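Local coordinates for protein putative isocitrate dehydrogenase, NAD-dependent (PDB 6LKY) that probably catalyses the NAD-dependent oxidative decarboxylation of isocitrate, with magnesium as a likely cofactor, at residues F158-A161 and R165-K168; I188-A193 and I199-R204; T83-L88 and N93-I98. The protein carries 1 engineered substitution. One frame throughout, in Å; residues are numbered along the deposited sequence.

Contact 1 of 3, residues F158-A161 and R165-K168; sequences FDYA and RRKK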
ATOM      1  N   PHE A 158      15.931  13.253  -7.657  1.00 26.33           N
ATOM      2  CA  PHE A 158      16.231  14.690  -7.565  1.00 34.04           C
ATOM      3  C   PHE A 158      16.518  15.306  -8.939  1.00 34.13           C
ATOM      4  O   PHE A 158      16.029  16.407  -9.246  1.00 33.48           O
ATOM      5  CB  PHE A 158      17.405  14.926  -6.619  1.00 29.55           C
ATOM      6  CG  PHE A 158      17.023  14.905  -5.162  1.00 32.12           C
ATOM      7  CD1 PHE A 158      16.394  15.988  -4.583  1.00 31.79           C
ATOM      8  CD2 PHE A 158      17.304  13.806  -4.376  1.00 28.49           C
ATOM      9  CE1 PHE A 158      16.056  15.976  -3.241  1.00 28.42           C
ATOM     10  CE2 PHE A 158      16.959  13.783  -3.035  1.00 32.46           C
ATOM     11  CZ  PHE A 158      16.339  14.871  -2.468  1.00 30.67           C
ATOM     12  N   ASP A 159      17.324  14.626  -9.768  1.00 33.97           N
ATOM     13  CA  ASP A 159      17.595  15.116 -11.120  1.00 30.10           C
ATOM     14  C   ASP A 159      16.310  15.236 -11.921  1.00 34.79           C
ATOM     15  O   ASP A 159      16.123  16.208 -12.663  1.00 42.09           O
ATOM     16  CB  ASP A 159      18.580  14.199 -11.853  1.00 27.39           C
ATOM     17  CG  ASP A 159      19.967  14.232 -11.258  1.00 38.05           C
ATOM     18  OD1 ASP A 159      20.242  15.136 -10.446  1.00 44.99           O
ATOM     19  OD2 ASP A 159      20.789  13.348 -11.596  1.00 38.19           O
ATOM     20  N   TYR A 160      15.401  14.266 -11.771  1.00 36.22           N
ATOM     21  CA  TYR A 160      14.128  14.321 -12.477  1.00 28.51           C
ATOM     22  C   TYR A 160      13.304  15.501 -12.003  1.00 30.30           C
ATOM     23  O   TYR A 160      12.685  16.194 -12.815  1.00 37.33           O
ATOM     24  CB  TYR A 160      13.349  13.017 -12.278  1.00 33.24           C
ATOM     25  CG  TYR A 160      11.954  13.031 -12.890  1.00 31.79           C
ATOM     26  CD1 TYR A 160      10.860  13.568 -12.197  1.00 25.53           C
ATOM     27  CD2 TYR A 160      11.734  12.513 -14.161  1.00 29.26           C
ATOM     28  CE1 TYR A 160       9.594  13.595 -12.771  1.00 25.96           C
ATOM     29  CE2 TYR A 160      10.475  12.526 -14.735  1.00 27.32           C
ATOM     30  CZ  TYR A 160       9.415  13.064 -14.040  1.00 30.05           C
ATOM     31  OH  TYR A 160       8.178  13.056 -14.625  1.00 36.09           O
ATOM     32  N   ALA A 161      13.266  15.727 -10.688  1.00 29.09           N
ATOM     33  CA  ALA A 161      12.558  16.884 -10.147  1.00 33.85           C
ATOM     34  C   ALA A 161      13.090  18.193 -10.737  1.00 34.93           C
ATOM     35  O   ALA A 161      12.306  19.071 -11.111  1.00 31.69           O
ATOM     36  CB  ALA A 161      12.657  16.885  -8.620  1.00 28.39           C
ATOM     37  N   ARG A 165      11.157  20.554 -13.430  1.00 42.25           N
ATOM     38  CA  ARG A 165      10.783  21.760 -12.687  1.00 39.87           C
ATOM     39  C   ARG A 165       9.738  21.451 -11.620  1.00 37.65           C
ATOM     40  O   ARG A 165       8.768  22.188 -11.434  1.00 43.19           O
ATOM     41  CB  ARG A 165      10.309  22.879 -13.621  1.00 48.59           C
ATOM     42  CG  ARG A 165      11.459  23.740 -14.173  1.00 63.56           C
ATOM     43  CD  ARG A 165      11.497  25.142 -13.536  1.00 82.82           C
ATOM     44  NE  ARG A 165      12.581  25.979 -14.064  1.00 90.41           N
ATOM     45  CZ  ARG A 165      13.556  26.517 -13.333  1.00 90.80           C
ATOM     46  NH1 ARG A 165      13.594  26.335 -12.018  1.00 89.00           N
ATOM     47  NH2 ARG A 165      14.491  27.261 -13.917  1.00 89.92           N
ATOM     48  N   ARG A 166       9.929  20.339 -10.926  1.00 42.18           N
ATOM     49  CA  ARG A 166       9.129  20.022  -9.757  1.00 38.08           C
ATOM     50  C   ARG A 166       9.870  20.482  -8.509  1.00 34.50           C
ATOM     51  O   ARG A 166      11.062  20.786  -8.532  1.00 41.50           O
ATOM     52  CB  ARG A 166       8.813  18.525  -9.708  1.00 35.00           C
ATOM     53  CG  ARG A 166       7.804  18.150 -10.771  1.00 37.00           C
ATOM     54  CD  ARG A 166       7.357  16.715 -10.705  1.00 35.97           C
ATOM     55  NE  ARG A 166       6.337  16.468 -11.716  1.00 34.29           N
ATOM     56  CZ  ARG A 166       5.033  16.421 -11.476  1.00 35.06           C
ATOM     57  NH1 ARG A 166       4.567  16.573 -10.240  1.00 32.24           N
ATOM     58  NH2 ARG A 166       4.194  16.199 -12.475  1.00 38.48           N
ATOM     59  N   LYS A 167       9.144  20.569  -7.410  1.00 37.31           N
ATOM     60  CA  LYS A 167       9.676  21.290  -6.273  1.00 41.55           C
ATOM     61  C   LYS A 167       9.937  20.458  -5.022  1.00 41.40           C
ATOM     62  O   LYS A 167      10.677  20.929  -4.158  1.00 35.61           O
ATOM     63  CB  LYS A 167       8.806  22.534  -6.032  1.00 45.95           C
ATOM     64  CG  LYS A 167       9.425  23.607  -6.974  1.00 62.70           C
ATOM     65  CD  LYS A 167       8.645  24.823  -7.469  1.00 65.58           C
ATOM     66  CE  LYS A 167       7.416  25.212  -6.702  1.00 79.82           C
ATOM     67  NZ  LYS A 167       6.449  25.882  -7.629  1.00 83.28           N
ATOM     68  N   LYS A 168       9.416  19.230  -4.915  1.00 40.87           N
ATOM     69  CA  LYS A 168       9.585  18.442  -3.696  1.00 35.17           C
ATOM     70  C   LYS A 168       9.803  16.971  -4.037  1.00 28.53           C
ATOM     71  O   LYS A 168       9.128  16.410  -4.912  1.00 27.38           O
ATOM     72  CB  LYS A 168       8.377  18.591  -2.762  1.00 36.37           C
ATOM     73  CG  LYS A 168       8.434  17.715  -1.497  1.00 38.84           C
ATOM     74  CD  LYS A 168       7.348  18.112  -0.519  1.00 31.15           C
ATOM     75  CE  LYS A 168       5.974  18.042  -1.177  1.00 30.38           C
ATOM     76  NZ  LYS A 168       4.918  18.266  -0.159  1.00 32.29           N
TER

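Contact 2 of 3, residues I188-A193 and I199-R204; sequences IGREIA and IEFDDR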
ATOM      1  N   ILE A 188      20.794   7.312   3.232  1.00 28.39           N
ATOM      2  CA  ILE A 188      21.395   7.756   1.982  1.00 27.07           C
ATOM      3  C   ILE A 188      20.587   8.897   1.366  1.00 26.70           C
ATOM      4  O   ILE A 188      21.158   9.872   0.855  1.00 33.42           O
ATOM      5  CB  ILE A 188      21.545   6.564   1.023  1.00 22.69           C
ATOM      6  CG1 ILE A 188      22.665   5.648   1.529  1.00 24.02           C
ATOM      7  CG2 ILE A 188      21.791   7.063  -0.372  1.00 24.66           C
ATOM      8  CD1 ILE A 188      22.706   4.273   0.885  1.00 22.91           C
ATOM      9  N   GLY A 189      19.253   8.801   1.405  1.00 28.62           N
ATOM     10  CA  GLY A 189      18.435   9.883   0.873  1.00 24.50           C
ATOM     11  C   GLY A 189      18.672  11.206   1.584  1.00 32.50           C
ATOM     12  O   GLY A 189      18.747  12.263   0.947  1.00 30.87           O
ATOM     13  N   ARG A 190      18.768  11.168   2.916  1.00 26.97           N
ATOM     14  CA  ARG A 190      19.054  12.386   3.672  1.00 32.54           C
ATOM     15  C   ARG A 190      20.408  12.969   3.295  1.00 35.52           C
ATOM     16  O   ARG A 190      20.557  14.193   3.194  1.00 33.53           O
ATOM     17  CB  ARG A 190      18.988  12.112   5.174  1.00 26.19           C
ATOM     18  CG  ARG A 190      17.566  11.910   5.632  1.00 33.84           C
ATOM     19  CD  ARG A 190      17.460  11.532   7.080  1.00 31.47           C
ATOM     20  NE  ARG A 190      16.068  11.641   7.496  1.00 31.71           N
ATOM     21  CZ  ARG A 190      15.591  11.163   8.637  1.00 38.67           C
ATOM     22  NH1 ARG A 190      16.391  10.522   9.479  1.00 31.48           N
ATOM     23  NH2 ARG A 190      14.310  11.321   8.931  1.00 38.27           N
ATOM     24  N   GLU A 191      21.406  12.113   3.070  1.00 31.45           N
ATOM     25  CA  GLU A 191      22.710  12.637   2.672  1.00 36.26           C
ATOM     26  C   GLU A 191      22.639  13.274   1.289  1.00 34.90           C
ATOM     27  O   GLU A 191      23.114  14.397   1.086  1.00 40.42           O
ATOM     28  CB  GLU A 191      23.767  11.532   2.727  1.00 32.38           C
ATOM     29  CG  GLU A 191      24.238  11.255   4.149  1.00 40.90           C
ATOM     30  CD  GLU A 191      24.955   9.914   4.312  1.00 68.16           C
ATOM     31  OE1 GLU A 191      25.211   9.533   5.476  1.00 75.04           O
ATOM     32  OE2 GLU A 191      25.254   9.242   3.295  1.00 64.32           O
ATOM     33  N   ILE A 192      21.990  12.600   0.338  1.00 36.92           N
ATOM     34  CA  ILE A 192      21.949  13.106  -1.031  1.00 29.60           C
ATOM     35  C   ILE A 192      21.107  14.374  -1.135  1.00 34.78           C
ATOM     36  O   ILE A 192      21.378  15.238  -1.981  1.00 35.36           O
ATOM     37  CB  ILE A 192      21.440  11.992  -1.969  1.00 34.74           C
ATOM     38  CG1 ILE A 192      22.554  10.962  -2.213  1.00 30.46           C
ATOM     39  CG2 ILE A 192      20.877  12.569  -3.288  1.00 26.19           C
ATOM     40  CD1 ILE A 192      22.115   9.742  -2.993  1.00 36.16           C
ATOM     41  N   ALA A 193      20.097  14.529  -0.268  1.00 32.03           N
ATOM     42  CA  ALA A 193      19.239  15.709  -0.330  1.00 31.73           C
ATOM     43  C   ALA A 193      20.034  16.998  -0.156  1.00 42.01           C
ATOM     44  O   ALA A 193      19.647  18.045  -0.692  1.00 38.24           O
ATOM     45  CB  ALA A 193      18.145  15.620   0.737  1.00 27.53           C
ATOM     46  N   ILE A 199      15.794  21.774  -4.033  1.00 40.06           N
ATOM     47  CA  ILE A 199      14.685  20.834  -4.026  1.00 33.63           C
ATOM     48  C   ILE A 199      14.307  20.562  -2.580  1.00 35.94           C
ATOM     49  O   ILE A 199      15.167  20.329  -1.721  1.00 35.03           O
ATOM     50  CB  ILE A 199      14.996  19.527  -4.768  1.00 35.69           C
ATOM     51  CG1 ILE A 199      15.591  19.828  -6.148  1.00 33.77           C
ATOM     52  CG2 ILE A 199      13.703  18.709  -4.905  1.00 25.01           C
ATOM     53  CD1 ILE A 199      14.602  20.475  -7.125  1.00 31.85           C
ATOM     54  N   GLU A 200      13.011  20.602  -2.341  1.00 31.57           N
ATOM     55  CA  GLU A 200      12.415  20.483  -1.030  1.00 30.00           C
ATOM     56  C   GLU A 200      12.497  18.977  -0.694  1.00 35.95           C
ATOM     57  O   GLU A 200      12.198  18.139  -1.552  1.00 30.53           O
ATOM     58  CB  GLU A 200      10.990  20.938  -1.296  1.00 46.67           C
ATOM     59  CG  GLU A 200      10.778  22.449  -1.108  1.00 60.24           C
ATOM     60  CD  GLU A 200       9.361  22.925  -0.881  1.00 78.77           C
ATOM     61  OE1 GLU A 200       8.437  22.402  -1.552  1.00 74.72           O
ATOM     62  OE2 GLU A 200       9.238  24.056  -0.330  1.00 82.86           O
ATOM     63  N   PHE A 201      12.887  18.594   0.526  1.00 31.60           N
ATOM     64  CA  PHE A 201      13.033  17.167   0.841  1.00 32.21           C
ATOM     65  C   PHE A 201      12.328  16.807   2.139  1.00 39.56           C
ATOM     66  O   PHE A 201      12.547  17.464   3.161  1.00 37.35           O
ATOM     67  CB  PHE A 201      14.509  16.722   0.937  1.00 28.55           C
ATOM     68  CG  PHE A 201      14.677  15.225   1.226  1.00 34.13           C
ATOM     69  CD1 PHE A 201      14.350  14.270   0.266  1.00 30.28           C
ATOM     70  CD2 PHE A 201      15.135  14.788   2.465  1.00 29.57           C
ATOM     71  CE1 PHE A 201      14.493  12.915   0.531  1.00 33.99           C
ATOM     72  CE2 PHE A 201      15.286  13.433   2.744  1.00 31.94           C
ATOM     73  CZ  PHE A 201      14.962  12.489   1.779  1.00 32.58           C
ATOM     74  N   ASP A 202      11.487  15.760   2.100  1.00 30.75           N
ATOM     75  CA  ASP A 202      10.952  15.165   3.320  1.00 36.01           C
ATOM     76  C   ASP A 202      10.812  13.647   3.154  1.00 31.90           C
ATOM     77  O   ASP A 202      11.156  13.075   2.115  1.00 27.27           O
ATOM     78  CB  ASP A 202       9.637  15.852   3.734  1.00 25.66           C
ATOM     79  CG  ASP A 202       8.528  15.704   2.716  1.00 35.60           C
ATOM     80  OD1 ASP A 202       8.675  14.978   1.710  1.00 42.52           O
ATOM     81  OD2 ASP A 202       7.481  16.344   2.931  1.00 43.95           O
ATOM     82  N   ASP A 203      10.332  12.986   4.211  1.00 32.06           N
ATOM     83  CA  ASP A 203      10.202  11.535   4.225  1.00 26.08           C
ATOM     84  C   ASP A 203       8.915  11.129   4.938  1.00 32.55           C
ATOM     85  O   ASP A 203       8.425  11.833   5.823  1.00 31.41           O
ATOM     86  CB  ASP A 203      11.435  10.878   4.869  1.00 23.78           C
ATOM     87  CG  ASP A 203      11.497  11.089   6.376  1.00 41.11           C
ATOM     88  OD1 ASP A 203      10.969  10.233   7.119  1.00 40.02           O
ATOM     89  OD2 ASP A 203      12.067  12.113   6.820  1.00 40.72           O
ATOM     90  N   ARG A 204       8.368   9.980   4.545  1.00 22.92           N
ATOM     91  CA  ARG A 204       7.126   9.476   5.115  1.00 24.30           C
ATOM     92  C   ARG A 204       7.221   7.969   5.304  1.00 24.88           C
ATOM     93  O   ARG A 204       7.812   7.267   4.476  1.00 23.04           O
ATOM     94  CB  ARG A 204       5.919   9.788   4.217  1.00 27.33           C
ATOM     95  CG  ARG A 204       5.527  11.254   4.143  1.00 33.85           C
ATOM     96  CD  ARG A 204       5.001  11.760   5.480  1.00 33.55           C
ATOM     97  NE  ARG A 204       4.520  13.135   5.399  1.00 35.19           N
ATOM     98  CZ  ARG A 204       5.261  14.210   5.650  1.00 48.02           C
ATOM     99  NH1 ARG A 204       6.539  14.084   5.987  1.00 37.04           N
ATOM    100  NH2 ARG A 204       4.724  15.422   5.560  1.00 51.99           N
TER
HETATM  101  O   HOH W   1      14.218  13.510   6.078  1.00 46.90           O
HETATM  102  O   HOH W   2      17.179  18.609  -0.753  1.00 31.63           O

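Contact 3 of 3, residues T83-L88 and N93-I98; sequences TLRQAL and NVRPAI. Engineered in segment 83-88: L88 (natural residue Phe). With CIT (citric acid), chain E.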
ATOM      1  N   THR A  83      12.899  -9.624 -14.671  1.00 22.74           N
ATOM      2  CA  THR A  83      14.108 -10.097 -15.341  1.00 19.54           C
ATOM      3  C   THR A  83      14.591  -9.089 -16.378  1.00 27.67           C
ATOM      4  O   THR A  83      15.788  -8.804 -16.459  1.00 24.32           O
ATOM      5  CB  THR A  83      13.868 -11.452 -15.993  1.00 24.96           C
ATOM      6  OG1 THR A  83      13.610 -12.432 -14.982  1.00 27.48           O
ATOM      7  CG2 THR A  83      15.084 -11.879 -16.792  1.00 20.85           C
ATOM      8  N   LEU A  84      13.675  -8.549 -17.188  1.00 24.64           N
ATOM      9  CA  LEU A  84      14.052  -7.527 -18.165  1.00 29.47           C
ATOM     10  C   LEU A  84      14.653  -6.304 -17.474  1.00 30.80           C
ATOM     11  O   LEU A  84      15.738  -5.843 -17.846  1.00 28.42           O
ATOM     12  CB  LEU A  84      12.828  -7.130 -19.000  1.00 26.93           C
ATOM     13  CG  LEU A  84      12.626  -7.593 -20.454  1.00 33.53           C
ATOM     14  CD1 LEU A  84      13.656  -8.598 -20.940  1.00 33.62           C
ATOM     15  CD2 LEU A  84      11.234  -8.139 -20.628  1.00 29.29           C
ATOM     16  N   ARG A  85      13.957  -5.771 -16.453  1.00 25.56           N
ATOM     17  CA  ARG A  85      14.458  -4.594 -15.740  1.00 27.49           C
ATOM     18  C   ARG A  85      15.868  -4.822 -15.212  1.00 24.43           C
ATOM     19  O   ARG A  85      16.730  -3.941 -15.307  1.00 28.51           O
ATOM     20  CB  ARG A  85      13.528  -4.234 -14.574  1.00 29.34           C
ATOM     21  CG  ARG A  85      12.161  -3.758 -14.974  1.00 24.73           C
ATOM     22  CD  ARG A  85      11.153  -3.918 -13.853  1.00 23.57           C
ATOM     23  NE  ARG A  85       9.840  -3.429 -14.288  1.00 25.09           N
ATOM     24  CZ  ARG A  85       8.693  -3.700 -13.676  1.00 30.75           C
ATOM     25  NH1 ARG A  85       8.681  -4.462 -12.589  1.00 29.65           N
ATOM     26  NH2 ARG A  85       7.558  -3.212 -14.159  1.00 24.56           N
ATOM     27  N   GLN A  86      16.124  -6.004 -14.659  1.00 21.87           N
ATOM     28  CA  GLN A  86      17.427  -6.279 -14.054  1.00 28.86           C
ATOM     29  C   GLN A  86      18.502  -6.588 -15.091  1.00 26.73           C
ATOM     30  O   GLN A  86      19.637  -6.119 -14.960  1.00 28.18           O
ATOM     31  CB  GLN A  86      17.303  -7.427 -13.059  1.00 22.59           C
ATOM     32  CG  GLN A  86      16.444  -7.045 -11.861  1.00 26.36           C
ATOM     33  CD  GLN A  86      16.182  -8.212 -10.924  1.00 31.67           C
ATOM     34  OE1 GLN A  86      16.344  -9.370 -11.294  1.00 38.52           O
ATOM     35  NE2 GLN A  86      15.753  -7.905  -9.712  1.00 29.11           N
ATOM     36  N   ALA A  87      18.166  -7.376 -16.118  1.00 26.66           N
ATOM     37  CA  ALA A  87      19.127  -7.726 -17.165  1.00 29.40           C
ATOM     38  C   ALA A  87      19.568  -6.496 -17.956  1.00 31.68           C
ATOM     39  O   ALA A  87      20.716  -6.428 -18.412  1.00 31.68           O
ATOM     40  CB  ALA A  87      18.521  -8.772 -18.105  1.00 27.72           C
ATOM     41  N   LEU A  88      18.689  -5.508 -18.102  1.00 26.93           N
ATOM     42  CA  LEU A  88      19.011  -4.288 -18.825  1.00 26.77           C
ATOM     43  C   LEU A  88      19.398  -3.136 -17.904  1.00 27.79           C
ATOM     44  O   LEU A  88      19.593  -2.022 -18.389  1.00 28.42           O
ATOM     45  CB  LEU A  88      17.831  -3.877 -19.703  1.00 31.09           C
ATOM     46  CG  LEU A  88      17.471  -4.928 -20.748  1.00 33.75           C
ATOM     47  CD1 LEU A  88      16.040  -4.721 -21.240  1.00 28.14           C
ATOM     48  CD2 LEU A  88      18.479  -4.847 -21.869  1.00 32.07           C
ATOM     49  N   ASN A  93      12.092   3.357 -12.296  1.00 28.64           N
ATOM     50  CA  ASN A  93      10.745   3.119 -12.807  1.00 27.02           C
ATOM     51  C   ASN A  93       9.953   4.392 -12.525  1.00 25.07           C
ATOM     52  O   ASN A  93       9.691   4.713 -11.366  1.00 30.23           O
ATOM     53  CB  ASN A  93      10.132   1.884 -12.147  1.00 23.19           C
ATOM     54  CG  ASN A  93       8.865   1.385 -12.843  1.00 29.25           C
ATOM     55  OD1 ASN A  93       8.154   2.137 -13.501  1.00 33.77           O
ATOM     56  ND2 ASN A  93       8.591   0.090 -12.701  1.00 26.62           N
ATOM     57  N   VAL A  94       9.630   5.139 -13.576  1.00 27.99           N
ATOM     58  CA  VAL A  94       9.043   6.472 -13.481  1.00 23.58           C
ATOM     59  C   VAL A  94       7.575   6.373 -13.865  1.00 27.16           C
ATOM     60  O   VAL A  94       7.253   5.981 -14.995  1.00 26.20           O
ATOM     61  CB  VAL A  94       9.791   7.466 -14.386  1.00 31.29           C
ATOM     62  CG1 VAL A  94       9.245   8.872 -14.233  1.00 25.05           C
ATOM     63  CG2 VAL A  94      11.306   7.414 -14.107  1.00 20.00           C
ATOM     64  N   ARG A  95       6.687   6.705 -12.926  1.00 26.23           N
ATOM     65  CA  ARG A  95       5.245   6.539 -13.100  1.00 25.32           C
ATOM     66  C   ARG A  95       4.493   7.821 -12.764  1.00 29.03           C
ATOM     67  O   ARG A  95       4.220   8.096 -11.578  1.00 26.86           O
ATOM     68  CB  ARG A  95       4.738   5.375 -12.260  1.00 23.28           C
ATOM     69  CG  ARG A  95       5.244   4.040 -12.793  1.00 30.69           C
ATOM     70  CD  ARG A  95       4.901   2.881 -11.889  1.00 29.27           C
ATOM     71  NE  ARG A  95       5.200   1.622 -12.558  1.00 35.78           N
ATOM     72  CZ  ARG A  95       4.665   0.457 -12.223  1.00 28.44           C
ATOM     73  NH1 ARG A  95       3.830   0.377 -11.195  1.00 28.53           N
ATOM     74  NH2 ARG A  95       4.986  -0.622 -12.909  1.00 23.83           N
ATOM     75  N   PRO A  96       4.172   8.639 -13.773  1.00 27.66           N
ATOM     76  CA  PRO A  96       3.346   9.837 -13.539  1.00 25.22           C
ATOM     77  C   PRO A  96       1.880   9.495 -13.332  1.00 24.82           C
ATOM     78  O   PRO A  96       1.324   8.618 -13.997  1.00 29.05           O
ATOM     79  CB  PRO A  96       3.537  10.668 -14.819  1.00 28.32           C
ATOM     80  CG  PRO A  96       4.712  10.029 -15.564  1.00 24.69           C
ATOM     81  CD  PRO A  96       4.703   8.583 -15.148  1.00 27.35           C
ATOM     82  N   ALA A  97       1.256  10.194 -12.385  1.00 27.00           N
ATOM     83  CA  ALA A  97      -0.187  10.139 -12.157  1.00 26.66           C
ATOM     84  C   ALA A  97      -0.688  11.582 -12.124  1.00 29.74           C
ATOM     85  O   ALA A  97      -0.456  12.302 -11.144  1.00 31.07           O
ATOM     86  CB  ALA A  97      -0.534   9.390 -10.868  1.00 21.50           C
ATOM     87  N   ILE A  98      -1.307  12.011 -13.224  1.00 34.76           N
ATOM     88  CA  ILE A  98      -1.816  13.370 -13.404  1.00 30.64           C
ATOM     89  C   ILE A  98      -3.276  13.267 -13.834  1.00 32.40           C
ATOM     90  O   ILE A  98      -3.590  12.574 -14.807  1.00 33.88           O
ATOM     91  CB  ILE A  98      -0.984  14.153 -14.433  1.00 36.01           C
ATOM     92  CG1 ILE A  98       0.501  14.038 -14.078  1.00 30.26           C
ATOM     93  CG2 ILE A  98      -1.395  15.625 -14.461  1.00 39.08           C
ATOM     94  CD1 ILE A  98       1.430  14.642 -15.082  1.00 43.24           C
TER
HETATM   95  C1  CIT E 503       4.652  -4.280 -12.356  1.00 44.27           C
HETATM   96  O1  CIT E 503       5.114  -3.485 -13.197  1.00 48.69           O
HETATM   97  O2  CIT E 503       3.952  -3.821 -11.423  1.00 45.19           O
HETATM   98  C2  CIT E 503       4.958  -5.760 -12.474  1.00 35.71           C
HETATM   99  C3  CIT E 503       4.911  -6.463 -11.126  1.00 35.84           C
HETATM  100  O7  CIT E 503       3.543  -6.542 -10.683  1.00 43.23           O
HETATM  101  C4  CIT E 503       5.512  -7.854 -11.180  1.00 45.10           C
HETATM  102  C5  CIT E 503       4.896  -8.695 -12.261  1.00 36.38           C
HETATM  103  O3  CIT E 503       5.629  -9.184 -13.138  1.00 31.94           O
HETATM  104  O4  CIT E 503       3.664  -8.923 -12.271  1.00 39.44           O
HETATM  105  C6  CIT E 503       5.706  -5.697 -10.098  1.00 40.53           C
HETATM  106  O5  CIT E 503       6.629  -4.946 -10.492  1.00 38.03           O
HETATM  107  O6  CIT E 503       5.442  -5.821  -8.875  1.00 38.56           O

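Contact 1 of 3, residues F158-A161 and R165-K168
The carbonyl oxygen of A161 takes the backbone N-H of R166, with A161 O 2.7 Å from R166 N, an N-H...O angle of 151° and the donor in the carbonyl plane. R165 N also lies close to that oxygen, but its angle is too poor for a bond. This is the C-terminal end of helix 147-163: R165 is the first residue to leave helical geometry, its phi is positive (57°), and two bonds run back into the last turn, which makes a Schellman motif. The turn delivers the chain into strand 168-173.

R166 points its CB back at the helix, where it sits 4.3 Å from A161 CB and 3.8 Å from A161 O, so aliphatic carbon lies beside the bonded carbonyl. Its CG stands anti to the carbonyl carbon (chi1 -72°), and from there the chain runs extended to NE. That carries CD past the ring of Y160, meeting Y160 CE1 at 4.4 Å, a loose approach. Y160 and R166 both lie on V113 of strand 111-117. Beyond the ring the guanidinium goes to other partners: NH1 makes a salt bridge with D221 and NH2 a hydrogen bond with N111. D221 also accepts the backbone N-H groups of K167 and K168, so one carboxylate serves three successive residues.

The contact is thus polar in its backbone and apolar in the stem of R166. With its charged end held by D221 and N111, the R166 side chain is likely to have little freedom to swing away from the helix end.

Contact 2 of 3, residues I188-A193 and I199-R204
A193 sets its methyl over one face of the F201 ring, where helix 181-193 packs against strand 200-205 in the second half of a beta-alpha-beta unit that starts with strand 168-173. Helix and strand run antiparallel here: the axes of the two short segments run 170° apart and approach to 9.4 Å. This apolar part is tight: A193 CB is 3.5 Å from F201 CG, a CH-pi contact offset toward the rim of the ring. F201 CG is anti to the backbone N (chi1 -178°), which carries the ring across to the helix. At G189 the ring meets backbone: G189 O is 3.9 Å from F201 CZ, over the same face as the methyl. R190 meets the ring differently, with its CG at the edge by CE2 and its guanidinium plane nearly perpendicular to the ring.

The other side is looser and wetter. R190 is exposed and stretches past the ring to D203, forming a salt bridge in which R190 NH2 is 3.2 Å from D203 OD2. The oxygen lies near the guanidinium plane, yet the donor stands 50° out of the carboxylate plane. D203 OD1 turns to H173 instead, so the two oxygens have separate duties. A water completes the link beside the direct bond: it accepts from R190 NE at 3.0 Å and donates to D203 OD2 at 2.7 Å.

Contact 3 of 3, residues T83-L88 and N93-I98
R85, on helix 80-87, reaches toward N93 and R95 of strand 92-98 in a buried pocket beside a bound NAD, consistent with the active-site cleft of the isocitrate and isopropylmalate dehydrogenase family. R85 and R95 converge on a citrate, probably from the crystallisation liquor, while N93 lies beside the R85 guanidinium. R85 CG lies anti to the carbonyl carbon (chi1 -67°), and the chain is extended from there to NE, bringing the guanidinium to the ligand.

N93 ND2 sits over one face of that guanidinium, toward its rim, 3.8 Å from R85 NH2. The two planes are 55° apart, so this is an oblique crossing rather than a stack. N93 spans from R85 to R95, its ND2 tied to N118 and its OD1 only weakly to R95 NE, at 3.1 Å. R95 NH1 is held by a hydrogen bond with S234.

R85 and R95 come within 3.9 Å of each other, NH2 to NH2, and the shared anion probably offsets their like charges. Citrate O1 lies at the edge of both guanidinium groups, 2.6 Å from R85 NH2 in a nearly straight bond (166°) and 2.9 Å from R95 NH2 in a more bent one. E260 makes a salt bridge with R85 NH2, and R116 also bonds the citrate, as does K174 of the second subunit. With an alanine in place of R85, citrate O1 and O5 would probably each lose a charged donor, and E260 a salt-bridge partner. The cluster is consistent with a site for the carboxylates of isocitrate, as in relatives of this family. R85 meets the ligand with two separate nitrogens: while NH2 takes O1, R85 NH1 donates to citrate O5 at 3.0 Å.

Overall arrangement
From the N terminus, contact 3 comes first, closing the short loop from helix 80-87 into strand 92-98 near the centre of the chain. Contact 1 follows at the end of helix 147-163, where the chain turns into strand 168-173. Contact 2, the last of the three, closes the turn from helix 181-193 into the edge strand 200-205. The three follow in series; none nests in or crosses another. Contacts 1 and 2 join directly: F158 packs on F201 and A193, and K167 O probably bonds E200 N. Contact 1 also reaches contact 3 through Y160 on V94. Contacts 2 and 3 do not touch, their nearest atoms about 14 Å apart, yet both reach the same large mixed sheet.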